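Local coordinates for protein rRNA N-glycosidase (Bougainvillea spectabilis, PDB 3CTK) that is a plant ribosome-inactivating protein of the rRNA N-glycosidase family, a single chain with a mixed alpha-beta fold, at residues K81-F86 with N104-T109; I201-H206 with I243-S248. All coordinates share one frame; numbering follows the deposited sequence.

Contact 1 of 2, residues K81-F86 with N104-T109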
loop_
_atom_site.group_PDB
_atom_site.type_symbol
_atom_site.label_atom_id
_atom_site.label_comp_id
_atom_site.label_asym_id
_atom_site.label_seq_id
_atom_site.Cartn_x
_atom_site.Cartn_y
_atom_site.Cartn_z
ATOM N N LYS A 81 21.377 -11.502 11.107
ATOM C CA LYS A 81 21.660 -10.102 10.822
ATOM C C LYS A 81 20.596 -9.491 9.917
ATOM O O LYS A 81 19.865 -10.207 9.233
ATOM C CB LYS A 81 23.036 -9.969 10.173
ATOM C CG LYS A 81 24.182 -10.418 11.072
ATOM C CD LYS A 81 25.529 -10.012 10.497
ATOM C CE LYS A 81 25.529 -8.537 10.131
ATOM N NZ LYS A 81 24.992 -7.714 11.257
ATOM N N ASP A 82 20.510 -8.165 9.918
ATOM C CA ASP A 82 19.520 -7.490 9.087
ATOM C C ASP A 82 19.827 -7.677 7.611
ATOM O O ASP A 82 20.977 -7.875 7.218
ATOM C CB ASP A 82 19.474 -5.991 9.397
ATOM C CG ASP A 82 18.983 -5.694 10.800
ATOM O OD1 ASP A 82 18.083 -6.413 11.286
ATOM O OD2 ASP A 82 19.482 -4.724 11.408
ATOM N N ARG A 83 18.781 -7.618 6.798
ATOM C CA ARG A 83 18.914 -7.746 5.355
ATOM C C ARG A 83 17.937 -6.773 4.717
ATOM O O ARG A 83 16.752 -6.764 5.065
ATOM C CB ARG A 83 18.587 -9.170 4.886
ATOM C CG ARG A 83 18.499 -9.288 3.358
ATOM C CD ARG A 83 18.373 -10.733 2.895
ATOM N NE ARG A 83 17.214 -11.400 3.479
ATOM C CZ ARG A 83 16.936 -12.690 3.317
ATOM N NH1 ARG A 83 17.740 -13.455 2.587
ATOM N NH2 ARG A 83 15.856 -13.216 3.885
ATOM N N ALA A 84 18.438 -5.948 3.802
ATOM C CA ALA A 84 17.603 -4.973 3.106
ATOM C C ALA A 84 17.255 -5.530 1.737
ATOM O O ALA A 84 18.132 -5.967 0.992
ATOM C CB ALA A 84 18.343 -3.648 2.955
ATOM N N VAL A 85 15.968 -5.525 1.413
ATOM C CA VAL A 85 15.509 -6.034 0.133
ATOM C C VAL A 85 14.765 -4.914 -0.578
ATOM O O VAL A 85 13.781 -4.380 -0.059
ATOM C CB VAL A 85 14.570 -7.245 0.333
ATOM C CG1 VAL A 85 14.103 -7.787 -1.013
ATOM C CG2 VAL A 85 15.295 -8.325 1.131
ATOM N N PHE A 86 15.239 -4.554 -1.767
ATOM C CA PHE A 86 14.612 -3.480 -2.527
ATOM C C PHE A 86 14.038 -3.933 -3.856
ATOM O O PHE A 86 14.587 -4.810 -4.517
ATOM C CB PHE A 86 15.619 -2.366 -2.826
ATOM C CG PHE A 86 16.139 -1.658 -1.609
ATOM C CD1 PHE A 86 17.403 -1.952 -1.106
ATOM C CD2 PHE A 86 15.379 -0.668 -0.985
ATOM C CE1 PHE A 86 17.907 -1.268 -0.001
ATOM C CE2 PHE A 86 15.873 0.021 0.122
ATOM C CZ PHE A 86 17.140 -0.279 0.613
ATOM N N ASN A 104 23.925 -6.343 3.826
ATOM C CA ASN A 104 23.310 -7.371 2.993
ATOM C C ASN A 104 22.139 -6.652 2.335
ATOM O O ASN A 104 21.052 -6.589 2.903
ATOM C CB ASN A 104 22.784 -8.536 3.844
ATOM C CG ASN A 104 22.203 -9.664 2.998
ATOM O OD1 ASN A 104 21.967 -9.499 1.799
ATOM N ND2 ASN A 104 21.965 -10.814 3.625
ATOM N N ARG A 105 22.378 -6.094 1.152
ATOM C CA ARG A 105 21.350 -5.355 0.425
ATOM C C ARG A 105 21.052 -6.056 -0.895
ATOM O O ARG A 105 21.942 -6.288 -1.713
ATOM C CB ARG A 105 21.819 -3.917 0.181
ATOM C CG ARG A 105 22.288 -3.210 1.457
ATOM C CD ARG A 105 22.835 -1.806 1.189
ATOM N NE ARG A 105 21.795 -0.789 1.010
ATOM C CZ ARG A 105 21.075 -0.258 1.998
ATOM N NH1 ARG A 105 21.266 -0.643 3.255
ATOM N NH2 ARG A 105 20.171 0.678 1.726
ATOM N N VAL A 106 19.787 -6.394 -1.090
ATOM C CA VAL A 106 19.360 -7.103 -2.284
ATOM C C VAL A 106 18.511 -6.241 -3.205
ATOM O O VAL A 106 17.559 -5.604 -2.765
ATOM C CB VAL A 106 18.539 -8.363 -1.894
ATOM C CG1 VAL A 106 17.984 -9.048 -3.141
ATOM C CG2 VAL A 106 19.413 -9.326 -1.100
ATOM N N THR A 107 18.877 -6.207 -4.480
ATOM C CA THR A 107 18.103 -5.470 -5.463
ATOM C C THR A 107 17.422 -6.549 -6.287
ATOM O O THR A 107 18.088 -7.308 -6.994
ATOM C CB THR A 107 18.986 -4.589 -6.379
ATOM O OG1 THR A 107 20.161 -5.313 -6.771
ATOM C CG2 THR A 107 19.383 -3.308 -5.660
ATOM N N LEU A 108 16.101 -6.634 -6.161
ATOM C CA LEU A 108 15.313 -7.627 -6.882
ATOM C C LEU A 108 15.326 -7.335 -8.383
ATOM O O LEU A 108 15.625 -6.217 -8.804
ATOM C CB LEU A 108 13.876 -7.635 -6.346
ATOM C CG LEU A 108 13.755 -8.004 -4.858
ATOM C CD1 LEU A 108 12.349 -7.710 -4.344
ATOM C CD2 LEU A 108 14.110 -9.476 -4.677
ATOM N N THR A 109 15.004 -8.343 -9.186
ATOM C CA THR A 109 15.005 -8.181 -10.633
ATOM C C THR A 109 13.710 -7.586 -11.175
ATOM O O THR A 109 13.637 -7.233 -12.351
ATOM C CB THR A 109 15.279 -9.523 -11.346
ATOM O OG1 THR A 109 14.275 -10.478 -10.979
ATOM C CG2 THR A 109 16.655 -10.060 -10.962
HETATM O O HOH W 1 23.640 -7.049 6.850
HETATM O O HOH W 2 21.900 -10.540 6.713
HETATM O O HOH W 3 20.595 -12.935 1.703
#
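The Phe86 ring turns its edge, not its face, to the guanidinium of Arg105: NH2 lies near the ring plane, 3.4 Å from CZ. Seen from the arginine, Phe86 CE1 and the methyl of Ala84 lie over one face of the guanidinium, and the two planes are 46° apart, so this is no stack. The bend of the Arg105 chain at chi3 (79°) folds the group back over its neighbours, where backbone carbonyls, that of Thr95 among them, accept its N-H groups. Next to the other arginine, the Asn104 amide runs alongside the aliphatic part of Arg83, CG to CG 3.7 Å. Water 3, at the edge and in the plane of the Arg83 guanidinium, accepts from NH1 and from Asn104 ND2, while Arg83 NH2 forms a salt bridge with Asp76. Parallel pairing joins the two backbones. Ala84 straddles Arg105, its N giving to Asn104 O and its O receiving Val106 N at 2.7 Å; Phe86 repeats this around Thr107, from Val106 O to Leu108 N. Leu108 CD1 meets Val85 CG1 at 3.8 Å, and Val85 shares its face of the sheet with Val106. Strand 105-108 is the outermost strand of the mixed sheet within this chain, the second strand of a beta-alpha-beta unit entered through helix 92-97.

Contact 2 of 2, residues I201-H206 with I243-S248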
loop_
_atom_site.group_PDB
_atom_site.type_symbol
_atom_site.label_atom_id
_atom_site.label_comp_id
_atom_site.label_asym_id
_atom_site.label_seq_id
_atom_site.Cartn_x
_atom_site.Cartn_y
_atom_site.Cartn_z
ATOM N N ILE A 201 -8.352 9.264 -10.056
ATOM C CA ILE A 201 -9.415 9.670 -9.142
ATOM C C ILE A 201 -8.976 10.917 -8.379
ATOM O O ILE A 201 -9.762 11.840 -8.177
ATOM C CB ILE A 201 -9.753 8.541 -8.126
ATOM C CG1 ILE A 201 -10.428 7.375 -8.856
ATOM C CG2 ILE A 201 -10.669 9.069 -7.028
ATOM C CD1 ILE A 201 -10.642 6.144 -7.987
ATOM N N SER A 202 -7.710 10.945 -7.973
ATOM C CA SER A 202 -7.171 12.079 -7.227
ATOM C C SER A 202 -7.132 13.351 -8.073
ATOM O O SER A 202 -7.490 14.434 -7.599
ATOM C CB SER A 202 -5.768 11.748 -6.704
ATOM O OG SER A 202 -5.815 10.676 -5.769
ATOM N N ASP A 203 -6.708 13.226 -9.327
ATOM C CA ASP A 203 -6.649 14.390 -10.207
ATOM C C ASP A 203 -8.051 14.931 -10.480
ATOM O O ASP A 203 -8.250 16.141 -10.574
ATOM C CB ASP A 203 -5.968 14.040 -11.536
ATOM C CG ASP A 203 -4.480 13.765 -11.380
ATOM O OD1 ASP A 203 -3.847 14.373 -10.487
ATOM O OD2 ASP A 203 -3.939 12.953 -12.161
ATOM N N ALA A 204 -9.021 14.030 -10.607
ATOM C CA ALA A 204 -10.403 14.428 -10.863
ATOM C C ALA A 204 -10.958 15.243 -9.698
ATOM O O ALA A 204 -11.649 16.244 -9.896
ATOM C CB ALA A 204 -11.265 13.196 -11.085
ATOM N N ILE A 205 -10.666 14.803 -8.480
ATOM C CA ILE A 205 -11.150 15.515 -7.306
ATOM C C ILE A 205 -10.464 16.872 -7.208
ATOM O O ILE A 205 -11.098 17.869 -6.873
ATOM C CB ILE A 205 -10.932 14.675 -6.025
ATOM C CG1 ILE A 205 -11.792 13.407 -6.116
ATOM C CG2 ILE A 205 -11.316 15.491 -4.779
ATOM C CD1 ILE A 205 -11.619 12.424 -4.964
ATOM N N HIS A 206 -9.171 16.923 -7.519
ATOM C CA HIS A 206 -8.452 18.194 -7.478
ATOM C C HIS A 206 -9.039 19.178 -8.485
ATOM O O HIS A 206 -9.182 20.369 -8.201
ATOM C CB HIS A 206 -6.972 17.994 -7.796
ATOM C CG HIS A 206 -6.140 17.657 -6.600
ATOM N ND1 HIS A 206 -5.560 16.420 -6.417
ATOM C CD2 HIS A 206 -5.774 18.407 -5.535
ATOM C CE1 HIS A 206 -4.869 16.424 -5.291
ATOM N NE2 HIS A 206 -4.981 17.617 -4.737
ATOM N N ILE A 243 -6.927 8.917 1.314
ATOM C CA ILE A 243 -5.973 10.004 1.084
ATOM C C ILE A 243 -5.732 10.102 -0.421
ATOM O O ILE A 243 -5.632 9.081 -1.110
ATOM C CB ILE A 243 -4.622 9.777 1.826
ATOM C CG1 ILE A 243 -3.688 10.964 1.569
ATOM C CG2 ILE A 243 -3.966 8.486 1.360
ATOM C CD1 ILE A 243 -2.447 10.986 2.458
ATOM N N LEU A 244 -5.669 11.333 -0.925
ATOM C CA LEU A 244 -5.467 11.579 -2.350
ATOM C C LEU A 244 -4.016 11.817 -2.731
ATOM O O LEU A 244 -3.190 12.206 -1.902
ATOM C CB LEU A 244 -6.272 12.801 -2.805
ATOM C CG LEU A 244 -7.775 12.848 -2.509
ATOM C CD1 LEU A 244 -8.368 14.108 -3.122
ATOM C CD2 LEU A 244 -8.457 11.615 -3.064
ATOM N N LYS A 245 -3.715 11.592 -4.006
ATOM C CA LYS A 245 -2.373 11.819 -4.520
ATOM C C LYS A 245 -2.205 13.319 -4.723
ATOM O O LYS A 245 -3.176 14.036 -4.976
ATOM C CB LYS A 245 -2.175 11.087 -5.851
ATOM C CG LYS A 245 -0.774 11.261 -6.463
ATOM C CD LYS A 245 -0.634 10.530 -7.801
ATOM C CE LYS A 245 -1.381 11.235 -8.921
ATOM N NZ LYS A 245 -0.802 12.578 -9.219
ATOM N N PHE A 246 -0.965 13.779 -4.601
ATOM C CA PHE A 246 -0.620 15.189 -4.763
ATOM C C PHE A 246 -1.095 15.752 -6.097
ATOM O O PHE A 246 -1.468 14.984 -6.989
ATOM C CB PHE A 246 0.898 15.370 -4.690
ATOM C CG PHE A 246 1.664 14.523 -5.682
ATOM C CD1 PHE A 246 2.279 13.335 -5.283
ATOM C CD2 PHE A 246 1.742 14.895 -7.023
ATOM C CE1 PHE A 246 2.959 12.528 -6.207
ATOM C CE2 PHE A 246 2.421 14.092 -7.958
ATOM C CZ PHE A 246 3.029 12.904 -7.548
ATOM N N LYS A 247 -1.063 17.087 -6.213
ATOM C CA LYS A 247 -1.432 17.822 -7.431
ATOM C C LYS A 247 -2.339 19.040 -7.267
ATOM O O LYS A 247 -3.051 19.177 -6.288
ATOM C CB LYS A 247 -2.085 16.900 -8.439
ATOM C CG LYS A 247 -1.153 16.427 -9.534
ATOM C CD LYS A 247 -0.607 17.602 -10.311
ATOM C CE LYS A 247 0.089 17.132 -11.568
ATOM N NZ LYS A 247 0.335 18.294 -12.456
ATOM N N SER A 248 -2.311 19.912 -8.271
ATOM C CA SER A 248 -3.110 21.142 -8.335
ATOM C C SER A 248 -3.640 21.609 -6.978
ATOM O O SER A 248 -3.125 22.629 -6.474
ATOM C CB SER A 248 -4.286 20.927 -9.294
ATOM O OG SER A 248 -5.007 22.129 -9.512
ATOM O OXT SER A 248 -4.560 20.947 -6.437
HETATM O O HOH W 4 -3.947 14.078 -7.910
HETATM O O HOH W 5 -7.093 22.312 -8.078
#
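Ser202 and Lys245 supply the direct hydrogen bond of this contact: Lys245 N gives to Ser202 OG at 2.9 Å, with an N-H...O angle of 178°. The hydroxyl oxygen stands beside its own backbone N (chi1 -64°) and is also hydrogen-bonded to the carbonyl of Trp198, one turn back, so a single side-chain oxygen links the tail to the first turn of the helix. Water carries more of the polar traffic. Water 4 hydrogen-bonds to Asp203 OD1 (2.6 Å), Phe246 O and His206 ND1, and since it has more acceptors around it than protons it probably shares them. Water 5 donates to His206 O at the chain end, but its short link to Ser248 OG, 2.5 Å, is doubtful. The salt bridge between Asp203 OD1 and Lys245 NZ is long, 3.8 Å. The same NZ also makes a weak bond to Phe246 O. Around the imidazole of His206, Lys245 O lies in the ring plane, 2.9 Å from His206 CE1, and the Lys247 carbonyl lies over one face. That carbonyl is close to NE2 but badly angled for a bond, and its placement is best treated as doubtful. ND1 makes a weak bond to Ser202 O within the helix. Apolar packing completes the set, for Leu244 and Ile205 cross at about a right angle, Leu244 CD1 reaching Ile205 CG2 at 3.7 Å. Backbone bonds from Leu244 to Pro35 and Thr37 tie the tail to a second part of the chain. The arrangement is that of an irregular C-terminal tail laid against helix 198-208, packing that joins the chain's end to the helical part of the ribosome-inactivating protein fold.

Contacts 1 and 2 lie on opposite sides of the chain's centre, about 20 Å and 17 Å from it by their own centres. The two centres are 33 Å apart and the nearest atoms about 19 Å, so neither touches the other. Both segments of contact 1 precede those of contact 2 in the chain. They illustrate two ways of finishing a fold: regular backbone pairing completes the sheet's edge at 81-86 with 104-109, whereas contact 2 relies on a serine hydroxyl, a histidine ring and waters to hold the irregular terminus against a helix. The disulfide Cys32-Cys212 probably lies near contact 2, as Leu244 touches Val31, next to Cys32, and Cys212 comes soon after helix 198-208.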